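Local coordinates for protein putative prephenate dehydratase (Streptococcus mutans, PDB 4LUB) that probably converts prephenate to phenylpyruvate, with loss of carbon dioxide and water, in the biosynthesis of L-phenylalanine, at residues S195-L200 / K266-Y271; T64-F69 / E236-I241; K4-G9 / T35-A40; F48-V53 / F175-D180. All blocks are in the same frame, centred on the assembly; numbering follows the deposited sequence.

Interaction 3 closes first: from strand 4-8 the chain runs through a helix and strand 27-31 and returns as helix 34-42, packed against its starting strand. Interaction 4 opens directly afterwards at strand 48-55 and closes a long loop at strand 172-179. Inside that loop lies helix 62-70, where interaction 2 starts; it ends at strand 237-244, so interactions 2 and 4 cross. Interaction 1 joins strands 189-199 and 264-274 and crosses interaction 2 in turn. Interactions 3 and 4 build the prephenate dehydratase part, interaction 1 belongs to the ACT part, and interaction 2 ties the two together through Phe65 and Phe69.

Interaction 1: S195-L200 / K266-Y271; sequences SLALTL and KILGKY
Ser195 N donates to Gly269 O at 2.9 Å and Ser195 O accepts from Leu268 N at 2.8 Å, while the longer bond from Gly269 N to the same oxygen is weak. Leu268 and Gly269 thus both face Ser195, a classic beta bulge in the antiparallel pairing of two strands of the ACT sheet. Past the bulge the pairing is regular: Ala197 N and O bond to Lys266 O and N, each at 2.8 Å. The side chain of Ser195 adds a further bond. Tyr271 OH gives its proton to Ser195 OG at 2.7 Å, the serine oxygen lying at the edge of the phenol ring and in its plane, and Asp242 OD1 also bonds to this OG. A small hydroxyl suits this buried spot, where it can serve two polar partners. The extended chain of Lys266 carries NZ away to the backbone oxygens of Leu68, Phe69 and Ala72, so its charge is met by carbonyls around the end of helix 62-70. Apolar packing occurs on both faces of the pairing. Leu268 lies beside Ala197, whose small methyl also packs against Phe69. On the other face Leu196 and Ile267 lie side by side, Leu196 CD2 touching Ile267 CG1 at 3.7 Å.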
loop_
_atom_site.group_PDB
_atom_site.type_symbol
_atom_site.label_atom_id
_atom_site.label_comp_id
_atom_site.label_asym_id
_atom_site.label_seq_id
_atom_site.Cartn_x
_atom_site.Cartn_y
_atom_site.Cartn_z
ATOM N N SER B 195 -0.052 -7.820 13.590
ATOM C CA SER B 195 0.293 -7.503 12.209
ATOM C C SER B 195 0.911 -8.708 11.531
ATOM O O SER B 195 1.780 -9.376 12.093
ATOM C CB SER B 195 1.250 -6.313 12.135
ATOM O OG SER B 195 0.637 -5.142 12.637
ATOM N N LEU B 196 0.454 -8.981 10.319
ATOM C CA LEU B 196 0.896 -10.151 9.593
ATOM C C LEU B 196 1.440 -9.739 8.240
ATOM O O LEU B 196 0.977 -8.759 7.645
ATOM C CB LEU B 196 -0.258 -11.138 9.393
ATOM C CG LEU B 196 -0.884 -11.822 10.611
ATOM C CD1 LEU B 196 -2.192 -12.512 10.205
ATOM C CD2 LEU B 196 0.049 -12.774 11.339
ATOM N N ALA B 197 2.445 -10.461 7.762
ATOM C CA ALA B 197 2.802 -10.375 6.358
ATOM C C ALA B 197 2.388 -11.676 5.670
ATOM O O ALA B 197 2.890 -12.746 6.013
ATOM C CB ALA B 197 4.299 -10.110 6.192
ATOM N N LEU B 198 1.456 -11.590 4.723
ATOM C CA LEU B 198 0.958 -12.779 4.027
ATOM C C LEU B 198 1.491 -12.859 2.612
ATOM O O LEU B 198 1.595 -11.845 1.918
ATOM C CB LEU B 198 -0.573 -12.819 3.951
ATOM C CG LEU B 198 -1.513 -12.611 5.132
ATOM C CD1 LEU B 198 -2.908 -12.394 4.587
ATOM C CD2 LEU B 198 -1.505 -13.818 6.029
ATOM N N THR B 199 1.820 -14.074 2.192
ATOM C CA THR B 199 2.025 -14.377 0.782
ATOM C C THR B 199 0.992 -15.418 0.366
ATOM O O THR B 199 0.604 -16.276 1.160
ATOM C CB THR B 199 3.435 -14.884 0.491
ATOM O OG1 THR B 199 3.767 -15.933 1.409
ATOM C CG2 THR B 199 4.436 -13.752 0.656
ATOM N N LEU B 200 0.533 -15.332 -0.873
ATOM C CA LEU B 200 -0.568 -16.165 -1.309
ATOM C C LEU B 200 -0.048 -17.327 -2.164
ATOM O O LEU B 200 1.069 -17.265 -2.667
ATOM C CB LEU B 200 -1.563 -15.295 -2.084
ATOM C CG LEU B 200 -2.140 -14.182 -1.193
ATOM C CD1 LEU B 200 -2.772 -13.081 -2.020
ATOM C CD2 LEU B 200 -3.112 -14.712 -0.151
ATOM N N LYS B 266 3.888 -14.421 7.959
ATOM C CA LYS B 266 4.871 -14.074 8.971
ATOM C C LYS B 266 4.230 -13.139 9.989
ATOM O O LYS B 266 3.662 -12.116 9.612
ATOM C CB LYS B 266 6.088 -13.410 8.324
ATOM C CG LYS B 266 7.228 -13.105 9.266
ATOM C CD LYS B 266 8.378 -12.523 8.478
ATOM C CE LYS B 266 9.532 -12.136 9.373
ATOM N NZ LYS B 266 10.721 -11.791 8.558
ATOM N N ILE B 267 4.289 -13.504 11.267
ATOM C CA ILE B 267 3.844 -12.602 12.325
ATOM C C ILE B 267 4.852 -11.483 12.546
ATOM O O ILE B 267 5.966 -11.723 13.015
ATOM C CB ILE B 267 3.614 -13.335 13.660
ATOM C CG1 ILE B 267 2.588 -14.455 13.477
ATOM C CG2 ILE B 267 3.160 -12.346 14.741
ATOM C CD1 ILE B 267 2.259 -15.196 14.753
ATOM N N LEU B 268 4.461 -10.261 12.192
ATOM C CA LEU B 268 5.345 -9.119 12.362
ATOM C C LEU B 268 5.300 -8.611 13.797
ATOM O O LEU B 268 6.254 -8.001 14.267
ATOM C CB LEU B 268 4.965 -7.989 11.398
ATOM C CG LEU B 268 5.030 -8.288 9.902
ATOM C CD1 LEU B 268 4.657 -7.045 9.116
ATOM C CD2 LEU B 268 6.420 -8.763 9.512
ATOM N N GLY B 269 4.203 -8.886 14.498
ATOM C CA GLY B 269 4.061 -8.436 15.870
ATOM C C GLY B 269 2.704 -8.670 16.508
ATOM O O GLY B 269 1.679 -8.630 15.828
ATOM N N LYS B 270 2.718 -8.959 17.809
ATOM C CA LYS B 270 1.540 -8.853 18.675
ATOM C C LYS B 270 1.803 -7.801 19.741
ATOM O O LYS B 270 2.747 -7.931 20.515
ATOM C CB LYS B 270 1.185 -10.186 19.351
ATOM C CG LYS B 270 0.966 -11.367 18.427
ATOM C CD LYS B 270 0.555 -12.576 19.251
ATOM C CE LYS B 270 0.556 -13.864 18.453
ATOM N NZ LYS B 270 0.130 -15.010 19.315
ATOM N N TYR B 271 0.990 -6.752 19.793
ATOM C CA TYR B 271 1.383 -5.604 20.604
ATOM C C TYR B 271 0.191 -4.819 21.116
ATOM O O TYR B 271 -0.892 -4.851 20.524
ATOM C CB TYR B 271 2.295 -4.675 19.792
ATOM C CG TYR B 271 1.738 -4.366 18.417
ATOM C CD1 TYR B 271 0.821 -3.333 18.238
ATOM C CD2 TYR B 271 2.108 -5.119 17.302
ATOM C CE1 TYR B 271 0.291 -3.049 16.992
ATOM C CE2 TYR B 271 1.580 -4.842 16.044
ATOM C CZ TYR B 271 0.672 -3.800 15.900
ATOM O OH TYR B 271 0.135 -3.509 14.669
#

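Interaction 2: T64-F69 / E236-I241; sequences TFDYLF and EYFFII
Phe238 and Phe69 stack face to face where helix 62-70 of the prephenate dehydratase part packs across strand 237-244 of the ACT sheet, the helix and strand segments running roughly crosswise. Along the strand, Phe238 comes first. Its ring lies over that of Phe69 with centroids 4.0 Å apart and planes only 9° from parallel. The two side chains slide past each other in opposite directions, so each CB sits over the other's ring as a CH-pi donor: Phe69 CB is 4.0 Å from the Phe238 centroid, and Phe238 CB is 4.2 Å from that of Phe69. Phe69 reaches this overlap with CG opposite its backbone N (chi1 177°). Flat rings suit the site because they can meet over a whole face. Asp66 OD1 approaches the Phe238 ring at its edge, near the ring plane, with the carboxylate turned 78° from it; the charge itself is held by a salt bridge from Asp66 OD2 to Arg228. Two residues on, Ile240 again points to the helix and meets Phe65, whose ring also packs against Trp176. The branched isoleucine touches the ring with all three carbons beyond CB, nearest through Ile240 CG2, 3.6 Å from Phe65 CE1.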
loop_
_atom_site.group_PDB
_atom_site.type_symbol
_atom_site.label_atom_id
_atom_site.label_comp_id
_atom_site.label_asym_id
_atom_site.label_seq_id
_atom_site.Cartn_x
_atom_site.Cartn_y
_atom_site.Cartn_z
ATOM N N THR B 64 10.705 0.216 6.536
ATOM C CA THR B 64 10.444 -0.562 7.745
ATOM C C THR B 64 9.877 -1.940 7.425
ATOM O O THR B 64 10.418 -2.961 7.850
ATOM C CB THR B 64 9.462 0.166 8.689
ATOM O OG1 THR B 64 10.032 1.413 9.099
ATOM C CG2 THR B 64 9.213 -0.667 9.931
ATOM N N PHE B 65 8.803 -1.967 6.646
ATOM C CA PHE B 65 8.132 -3.217 6.315
ATOM C C PHE B 65 8.919 -4.143 5.381
ATOM O O PHE B 65 8.868 -5.361 5.551
ATOM C CB PHE B 65 6.749 -2.908 5.750
ATOM C CG PHE B 65 5.797 -2.438 6.795
ATOM C CD1 PHE B 65 5.283 -3.328 7.723
ATOM C CD2 PHE B 65 5.477 -1.093 6.907
ATOM C CE1 PHE B 65 4.429 -2.902 8.713
ATOM C CE2 PHE B 65 4.623 -0.653 7.903
ATOM C CZ PHE B 65 4.094 -1.562 8.806
ATOM N N ASP B 66 9.611 -3.593 4.384
ATOM C CA ASP B 66 10.473 -4.427 3.539
ATOM C C ASP B 66 11.570 -5.122 4.346
ATOM O O ASP B 66 11.805 -6.318 4.181
ATOM C CB ASP B 66 11.100 -3.620 2.387
ATOM C CG ASP B 66 10.055 -2.974 1.482
ATOM O OD1 ASP B 66 8.926 -3.503 1.399
ATOM O OD2 ASP B 66 10.375 -1.957 0.829
ATOM N N TYR B 67 12.272 -4.372 5.184
ATOM C CA TYR B 67 13.295 -4.974 6.034
ATOM C C TYR B 67 12.733 -6.022 7.006
ATOM O O TYR B 67 13.282 -7.115 7.125
ATOM C CB TYR B 67 14.069 -3.915 6.812
ATOM C CG TYR B 67 15.376 -4.487 7.304
ATOM C CD1 TYR B 67 16.492 -4.513 6.479
ATOM C CD2 TYR B 67 15.482 -5.042 8.571
ATOM C CE1 TYR B 67 17.691 -5.063 6.910
ATOM C CE2 TYR B 67 16.673 -5.590 9.011
ATOM C CZ TYR B 67 17.770 -5.598 8.180
ATOM O OH TYR B 67 18.951 -6.142 8.618
ATOM N N LEU B 68 11.682 -5.661 7.737
ATOM C CA LEU B 68 11.027 -6.592 8.657
ATOM C C LEU B 68 10.511 -7.878 8.016
ATOM O O LEU B 68 10.591 -8.942 8.627
ATOM C CB LEU B 68 9.874 -5.895 9.389
ATOM C CG LEU B 68 10.104 -5.463 10.848
ATOM C CD1 LEU B 68 11.534 -5.088 11.190
ATOM C CD2 LEU B 68 9.091 -4.400 11.282
ATOM N N PHE B 69 9.973 -7.796 6.807
ATOM C CA PHE B 69 9.534 -9.009 6.127
ATOM C C PHE B 69 10.684 -9.842 5.574
ATOM O O PHE B 69 10.806 -11.012 5.914
ATOM C CB PHE B 69 8.559 -8.691 4.993
ATOM C CG PHE B 69 8.136 -9.907 4.205
ATOM C CD1 PHE B 69 7.191 -10.778 4.711
ATOM C CD2 PHE B 69 8.659 -10.158 2.948
ATOM C CE1 PHE B 69 6.792 -11.895 3.996
ATOM C CE2 PHE B 69 8.257 -11.269 2.218
ATOM C CZ PHE B 69 7.329 -12.138 2.746
ATOM N N GLU B 236 3.523 -9.744 -8.276
ATOM C CA GLU B 236 3.678 -10.530 -7.051
ATOM C C GLU B 236 4.009 -9.661 -5.846
ATOM O O GLU B 236 4.905 -8.812 -5.888
ATOM C CB GLU B 236 4.741 -11.615 -7.237
ATOM C CG GLU B 236 4.396 -12.597 -8.347
ATOM C CD GLU B 236 5.357 -13.759 -8.412
ATOM O OE1 GLU B 236 6.415 -13.683 -7.762
ATOM O OE2 GLU B 236 5.050 -14.752 -9.106
ATOM N N TYR B 237 3.268 -9.876 -4.773
ATOM C CA TYR B 237 3.356 -9.023 -3.609
ATOM C C TYR B 237 3.274 -9.819 -2.327
ATOM O O TYR B 237 2.849 -10.965 -2.321
ATOM C CB TYR B 237 2.199 -8.026 -3.617
ATOM C CG TYR B 237 1.984 -7.301 -4.924
ATOM C CD1 TYR B 237 2.672 -6.137 -5.212
ATOM C CD2 TYR B 237 1.077 -7.774 -5.862
ATOM C CE1 TYR B 237 2.471 -5.463 -6.397
ATOM C CE2 TYR B 237 0.868 -7.106 -7.054
ATOM C CZ TYR B 237 1.569 -5.949 -7.316
ATOM O OH TYR B 237 1.369 -5.279 -8.495
ATOM N N PHE B 238 3.668 -9.186 -1.235
ATOM C CA PHE B 238 3.288 -9.649 0.079
ATOM C C PHE B 238 2.402 -8.577 0.686
ATOM O O PHE B 238 2.504 -7.406 0.339
ATOM C CB PHE B 238 4.489 -10.015 0.956
ATOM C CG PHE B 238 5.261 -8.842 1.487
ATOM C CD1 PHE B 238 4.943 -8.287 2.710
ATOM C CD2 PHE B 238 6.331 -8.325 0.782
ATOM C CE1 PHE B 238 5.663 -7.224 3.211
ATOM C CE2 PHE B 238 7.057 -7.260 1.278
ATOM C CZ PHE B 238 6.721 -6.708 2.496
ATOM N N PHE B 239 1.510 -8.988 1.566
ATOM C CA PHE B 239 0.532 -8.076 2.137
ATOM C C PHE B 239 0.726 -7.854 3.624
ATOM O O PHE B 239 0.815 -8.802 4.395
ATOM C CB PHE B 239 -0.883 -8.599 1.847
ATOM C CG PHE B 239 -1.158 -8.769 0.383
ATOM C CD1 PHE B 239 -1.619 -7.705 -0.369
ATOM C CD2 PHE B 239 -0.910 -9.972 -0.250
ATOM C CE1 PHE B 239 -1.856 -7.846 -1.727
ATOM C CE2 PHE B 239 -1.146 -10.119 -1.606
ATOM C CZ PHE B 239 -1.617 -9.056 -2.343
ATOM N N ILE B 240 0.785 -6.584 4.014
ATOM C CA ILE B 240 0.772 -6.210 5.421
ATOM C C ILE B 240 -0.657 -6.024 5.877
ATOM O O ILE B 240 -1.371 -5.157 5.386
ATOM C CB ILE B 240 1.533 -4.910 5.689
ATOM C CG1 ILE B 240 2.908 -4.974 5.044
ATOM C CG2 ILE B 240 1.649 -4.667 7.190
ATOM C CD1 ILE B 240 3.712 -6.143 5.560
ATOM N N ILE B 241 -1.070 -6.874 6.802
ATOM C CA ILE B 241 -2.392 -6.798 7.391
ATOM C C ILE B 241 -2.376 -6.653 8.916
ATOM O O ILE B 241 -1.661 -7.373 9.612
ATOM C CB ILE B 241 -3.217 -8.033 6.946
ATOM C CG1 ILE B 241 -3.460 -7.968 5.448
ATOM C CG2 ILE B 241 -4.600 -7.997 7.557
ATOM C CD1 ILE B 241 -4.016 -9.217 4.851
#

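Interaction 3: K4-G9 / T35-A40; sequences KIAYLG and TEVIKA
Strand 4-8 and helix 34-42 run almost antiparallel, their segment axes 170° apart and 7.6 Å at closest approach, and at Ala6 and Val37 the CA atoms come within 5.7 Å. The methyl side chains of Ala6 and Ala40 suit so near an approach. Ala6 turns its methyl to the helix, where Ala6 CB lies 3.8 Å from Val37 O and is in contact with Ala40 CB at 4.1 Å, one helical turn further on. Val37 supplies the larger surface, with its two branches divided along the strand. Val37 CG1 lies opposite the backbone N (chi1 180°) and packs on Ala6, at 3.9 Å from Ala6 CB; Val37 CG2, anti to the carbonyl carbon, reaches the next peptide, 3.5 Å from Tyr7 O, and also touches Leu8. Beta-branching thus lets one residue span three positions of the strand. This is the helix-on-sheet layering of the periplasmic-binding-protein-like alpha/beta fold to which the prephenate dehydratase family belongs: strand 4-8 is parallel to its neighbours 27-31 and 48-55, and Val37 also rests on Ala49 and Val51 of the latter. The side chain of Tyr7 leaves the backbone on the side away from helix 34-42, and its ring stacks with that of His16. Within the helix, Lys39 NZ forms a salt bridge with Glu36 OE2 at 2.9 Å, using the syn lone pair of that oxygen.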
loop_
_atom_site.group_PDB
_atom_site.type_symbol
_atom_site.label_atom_id
_atom_site.label_comp_id
_atom_site.label_asym_id
_atom_site.label_seq_id
_atom_site.Cartn_x
_atom_site.Cartn_y
_atom_site.Cartn_z
ATOM N N LYS B 4 20.049 -1.083 26.589
ATOM C CA LYS B 4 20.290 -0.145 25.485
ATOM C C LYS B 4 19.205 -0.179 24.414
ATOM O O LYS B 4 18.711 -1.243 24.055
ATOM C CB LYS B 4 21.649 -0.419 24.839
ATOM C CG LYS B 4 22.796 -0.343 25.840
ATOM C CD LYS B 4 24.168 -0.527 25.190
ATOM C CE LYS B 4 25.274 0.147 26.008
ATOM N NZ LYS B 4 26.573 0.107 25.274
ATOM N N ILE B 5 18.825 0.993 23.927
ATOM C CA ILE B 5 17.779 1.107 22.929
ATOM C C ILE B 5 18.184 1.923 21.711
ATOM O O ILE B 5 18.674 3.042 21.836
ATOM C CB ILE B 5 16.521 1.731 23.540
ATOM C CG1 ILE B 5 15.695 0.659 24.244
ATOM C CG2 ILE B 5 15.613 2.249 22.460
ATOM C CD1 ILE B 5 16.022 0.454 25.673
ATOM N N ALA B 6 17.991 1.335 20.534
ATOM C CA ALA B 6 18.252 2.021 19.274
ATOM C C ALA B 6 17.011 2.756 18.782
ATOM O O ALA B 6 15.893 2.239 18.882
ATOM C CB ALA B 6 18.715 1.034 18.218
ATOM N N TYR B 7 17.210 3.950 18.236
ATOM C CA TYR B 7 16.111 4.720 17.669
ATOM C C TYR B 7 16.592 5.429 16.414
ATOM O O TYR B 7 17.796 5.537 16.179
ATOM C CB TYR B 7 15.541 5.726 18.678
ATOM C CG TYR B 7 16.497 6.827 19.101
ATOM C CD1 TYR B 7 17.351 6.655 20.181
ATOM C CD2 TYR B 7 16.544 8.036 18.417
ATOM C CE1 TYR B 7 18.228 7.656 20.576
ATOM C CE2 TYR B 7 17.419 9.047 18.801
ATOM C CZ TYR B 7 18.259 8.849 19.881
ATOM O OH TYR B 7 19.128 9.840 20.273
ATOM N N LEU B 8 15.650 5.887 15.599
ATOM C CA LEU B 8 15.994 6.617 14.395
ATOM C C LEU B 8 16.440 8.022 14.785
ATOM O O LEU B 8 15.658 8.816 15.317
ATOM C CB LEU B 8 14.801 6.655 13.432
ATOM C CG LEU B 8 14.943 7.522 12.178
ATOM C CD1 LEU B 8 16.046 6.982 11.288
ATOM C CD2 LEU B 8 13.635 7.562 11.412
ATOM N N GLY B 9 17.709 8.313 14.521
ATOM C CA GLY B 9 18.304 9.581 14.888
ATOM C C GLY B 9 17.872 10.673 13.933
ATOM O O GLY B 9 17.106 10.415 13.005
ATOM N N THR B 35 16.944 1.003 8.624
ATOM C CA THR B 35 17.669 -0.250 8.425
ATOM C C THR B 35 18.763 -0.470 9.473
ATOM O O THR B 35 18.880 -1.558 10.039
ATOM C CB THR B 35 18.303 -0.290 7.034
ATOM O OG1 THR B 35 17.270 -0.219 6.050
ATOM C CG2 THR B 35 19.120 -1.563 6.837
ATOM N N GLU B 36 19.543 0.575 9.744
ATOM C CA GLU B 36 20.626 0.496 10.716
ATOM C C GLU B 36 20.117 0.409 12.157
ATOM O O GLU B 36 20.736 -0.252 12.993
ATOM C CB GLU B 36 21.574 1.693 10.559
ATOM C CG GLU B 36 22.433 1.639 9.296
ATOM C CD GLU B 36 23.146 0.301 9.115
ATOM O OE1 GLU B 36 23.678 -0.240 10.112
ATOM O OE2 GLU B 36 23.155 -0.220 7.978
ATOM N N VAL B 37 19.013 1.095 12.454
ATOM C CA VAL B 37 18.317 0.904 13.726
ATOM C C VAL B 37 17.975 -0.561 13.995
ATOM O O VAL B 37 18.293 -1.097 15.059
ATOM C CB VAL B 37 17.008 1.735 13.795
ATOM C CG1 VAL B 37 16.313 1.507 15.123
ATOM C CG2 VAL B 37 17.277 3.225 13.558
ATOM N N ILE B 38 17.312 -1.194 13.033
ATOM C CA ILE B 38 16.962 -2.608 13.147
ATOM C C ILE B 38 18.185 -3.532 13.157
ATOM O O ILE B 38 18.255 -4.461 13.962
ATOM C CB ILE B 38 15.990 -3.043 12.021
ATOM C CG1 ILE B 38 14.694 -2.228 12.107
ATOM C CG2 ILE B 38 15.652 -4.518 12.165
ATOM C CD1 ILE B 38 13.824 -2.266 10.840
ATOM N N LYS B 39 19.148 -3.274 12.279
ATOM C CA LYS B 39 20.418 -4.018 12.283
ATOM C C LYS B 39 21.156 -3.962 13.623
ATOM O O LYS B 39 21.789 -4.938 14.029
ATOM C CB LYS B 39 21.336 -3.510 11.156
ATOM C CG LYS B 39 20.886 -3.968 9.770
ATOM C CD LYS B 39 21.702 -3.363 8.641
ATOM C CE LYS B 39 23.187 -3.649 8.787
ATOM N NZ LYS B 39 23.977 -2.962 7.718
ATOM N N ALA B 40 21.081 -2.818 14.296
ATOM C CA ALA B 40 21.644 -2.661 15.640
ATOM C C ALA B 40 21.118 -3.703 16.629
ATOM O O ALA B 40 21.853 -4.192 17.487
ATOM C CB ALA B 40 21.367 -1.261 16.166
#

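Interaction 4: F48-V53 / F175-D180; sequences FAIVPV and FWVLGD
Val53 lays its two methyls over one face of the Trp176 indole, crossing it at about a right angle. Val53 CG2 stands 4.0 Å from the centroid of the five-membered ring and only 7° off its normal, a CH-pi contact, while Val53 CG1 sits above the CG-CD2 bond, 3.6 Å from Trp176 CG. With CG1 anti to the carbonyl carbon (chi1 -45°) and CG2 between N and C, both methyls face the indole. The pair ends an antiparallel pairing of strands 48-55 and 172-179 in the central sheet of the prephenate dehydratase fold. Trp176 NE1 is bonded to Glu79, and the indole also meets the rings of Phe65 and Tyr271, so a large aromatic with one polar N-H suits this junction. Four backbone bonds hold the strands, two each for the pairs Ala49-Leu178 and Val51-Trp176. The shortest, Leu178 N to Ala49 O at 2.7 Å, is nearly straight (173° at the hydrogen). Gly179 has no side chain where Phe48 CD1 lies against its CA, 3.8 Å away. Leu178 shares the Trp176 face of the sheet, and its CD2 meets Val51 CG2 at 3.7 Å. On the reverse face Ile50 and Val177 lie side by side. Pro52, which has no amide N-H to donate, pairs there with Phe175 at a non-hydrogen-bonded position, Pro52 CB touching Phe175 CE2 at 3.7 Å.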
loop_
_atom_site.group_PDB
_atom_site.type_symbol
_atom_site.label_atom_id
_atom_site.label_comp_id
_atom_site.label_asym_id
_atom_site.label_seq_id
_atom_site.Cartn_x
_atom_site.Cartn_y
_atom_site.Cartn_z
ATOM N N PHE B 48 16.146 -3.280 22.162
ATOM C CA PHE B 48 14.900 -2.976 21.471
ATOM C C PHE B 48 15.255 -1.937 20.430
ATOM O O PHE B 48 16.241 -1.220 20.593
ATOM C CB PHE B 48 13.811 -2.424 22.415
ATOM C CG PHE B 48 13.323 -3.403 23.452
ATOM C CD1 PHE B 48 12.296 -4.291 23.157
ATOM C CD2 PHE B 48 13.880 -3.429 24.722
ATOM C CE1 PHE B 48 11.848 -5.198 24.101
ATOM C CE2 PHE B 48 13.440 -4.330 25.667
ATOM C CZ PHE B 48 12.424 -5.215 25.359
ATOM N N ALA B 49 14.480 -1.855 19.360
ATOM C CA ALA B 49 14.667 -0.781 18.401
ATOM C C ALA B 49 13.339 -0.065 18.203
ATOM O O ALA B 49 12.280 -0.690 18.270
ATOM C CB ALA B 49 15.201 -1.325 17.089
ATOM N N ILE B 50 13.395 1.248 18.001
ATOM C CA ILE B 50 12.194 2.050 17.787
ATOM C C ILE B 50 12.259 2.731 16.427
ATOM O O ILE B 50 13.219 3.437 16.114
ATOM C CB ILE B 50 11.984 3.103 18.912
ATOM C CG1 ILE B 50 11.504 2.433 20.193
ATOM C CG2 ILE B 50 10.840 4.028 18.565
ATOM C CD1 ILE B 50 12.534 1.683 20.958
ATOM N N VAL B 51 11.240 2.471 15.614
ATOM C CA VAL B 51 11.158 3.000 14.258
ATOM C C VAL B 51 9.748 3.495 13.943
ATOM O O VAL B 51 8.769 2.962 14.462
ATOM C CB VAL B 51 11.558 1.937 13.198
ATOM C CG1 VAL B 51 13.018 1.510 13.364
ATOM C CG2 VAL B 51 10.605 0.734 13.229
ATOM N N PRO B 52 9.641 4.533 13.097
ATOM C CA PRO B 52 8.342 4.923 12.537
ATOM C C PRO B 52 7.859 3.855 11.570
ATOM O O PRO B 52 8.680 3.301 10.829
ATOM C CB PRO B 52 8.639 6.236 11.811
ATOM C CG PRO B 52 10.090 6.158 11.470
ATOM C CD PRO B 52 10.750 5.338 12.549
ATOM N N VAL B 53 6.576 3.497 11.610
ATOM C CA VAL B 53 6.077 2.535 10.634
ATOM C C VAL B 53 4.978 3.076 9.717
ATOM O O VAL B 53 4.870 2.649 8.575
ATOM C CB VAL B 53 5.586 1.234 11.333
ATOM C CG1 VAL B 53 6.590 0.796 12.387
ATOM C CG2 VAL B 53 4.178 1.381 11.915
ATOM N N PHE B 175 4.583 4.302 15.674
ATOM C CA PHE B 175 5.958 3.853 15.883
ATOM C C PHE B 175 5.886 2.482 16.530
ATOM O O PHE B 175 5.031 2.229 17.375
ATOM C CB PHE B 175 6.773 4.811 16.780
ATOM C CG PHE B 175 6.952 6.195 16.214
ATOM C CD1 PHE B 175 5.921 7.118 16.240
ATOM C CD2 PHE B 175 8.163 6.567 15.652
ATOM C CE1 PHE B 175 6.099 8.389 15.715
ATOM C CE2 PHE B 175 8.346 7.829 15.119
ATOM C CZ PHE B 175 7.311 8.743 15.146
ATOM N N TRP B 176 6.755 1.584 16.090
ATOM C CA TRP B 176 6.884 0.289 16.724
ATOM C C TRP B 176 8.134 0.147 17.577
ATOM O O TRP B 176 9.217 0.598 17.204
ATOM C CB TRP B 176 6.856 -0.813 15.664
ATOM C CG TRP B 176 5.481 -1.139 15.201
ATOM C CD1 TRP B 176 4.305 -0.641 15.696
ATOM C CD2 TRP B 176 5.131 -2.027 14.140
ATOM N NE1 TRP B 176 3.241 -1.178 15.004
ATOM C CE2 TRP B 176 3.723 -2.040 14.052
ATOM C CE3 TRP B 176 5.874 -2.826 13.260
ATOM C CZ2 TRP B 176 3.042 -2.805 13.112
ATOM C CZ3 TRP B 176 5.198 -3.590 12.330
ATOM C CH2 TRP B 176 3.791 -3.575 12.262
ATOM N N VAL B 177 7.959 -0.486 18.730
ATOM C CA VAL B 177 9.073 -0.981 19.504
ATOM C C VAL B 177 9.318 -2.413 19.065
ATOM O O VAL B 177 8.446 -3.272 19.182
ATOM C CB VAL B 177 8.806 -0.919 21.025
ATOM C CG1 VAL B 177 10.004 -1.435 21.793
ATOM C CG2 VAL B 177 8.451 0.501 21.453
ATOM N N LEU B 178 10.490 -2.640 18.489
ATOM C CA LEU B 178 10.894 -3.963 18.040
ATOM C C LEU B 178 11.786 -4.645 19.055
ATOM O O LEU B 178 12.707 -4.037 19.591
ATOM C CB LEU B 178 11.615 -3.886 16.686
ATOM C CG LEU B 178 10.944 -3.495 15.365
ATOM C CD1 LEU B 178 9.490 -3.087 15.506
ATOM C CD2 LEU B 178 11.767 -2.495 14.546
ATOM N N GLY B 179 11.524 -5.924 19.289
ATOM C CA GLY B 179 12.362 -6.711 20.165
ATOM C C GLY B 179 11.840 -8.117 20.338
ATOM O O GLY B 179 11.149 -8.655 19.471
ATOM N N ASP B 180 12.180 -8.715 21.470
ATOM C CA ASP B 180 11.933 -10.129 21.691
ATOM C C ASP B 180 10.946 -10.298 22.849
ATOM O O ASP B 180 10.269 -11.316 22.953
ATOM C CB ASP B 180 13.255 -10.859 21.968
ATOM C CG ASP B 180 13.065 -12.327 22.309
ATOM O OD1 ASP B 180 12.052 -12.920 21.882
ATOM O OD2 ASP B 180 13.942 -12.896 22.998
#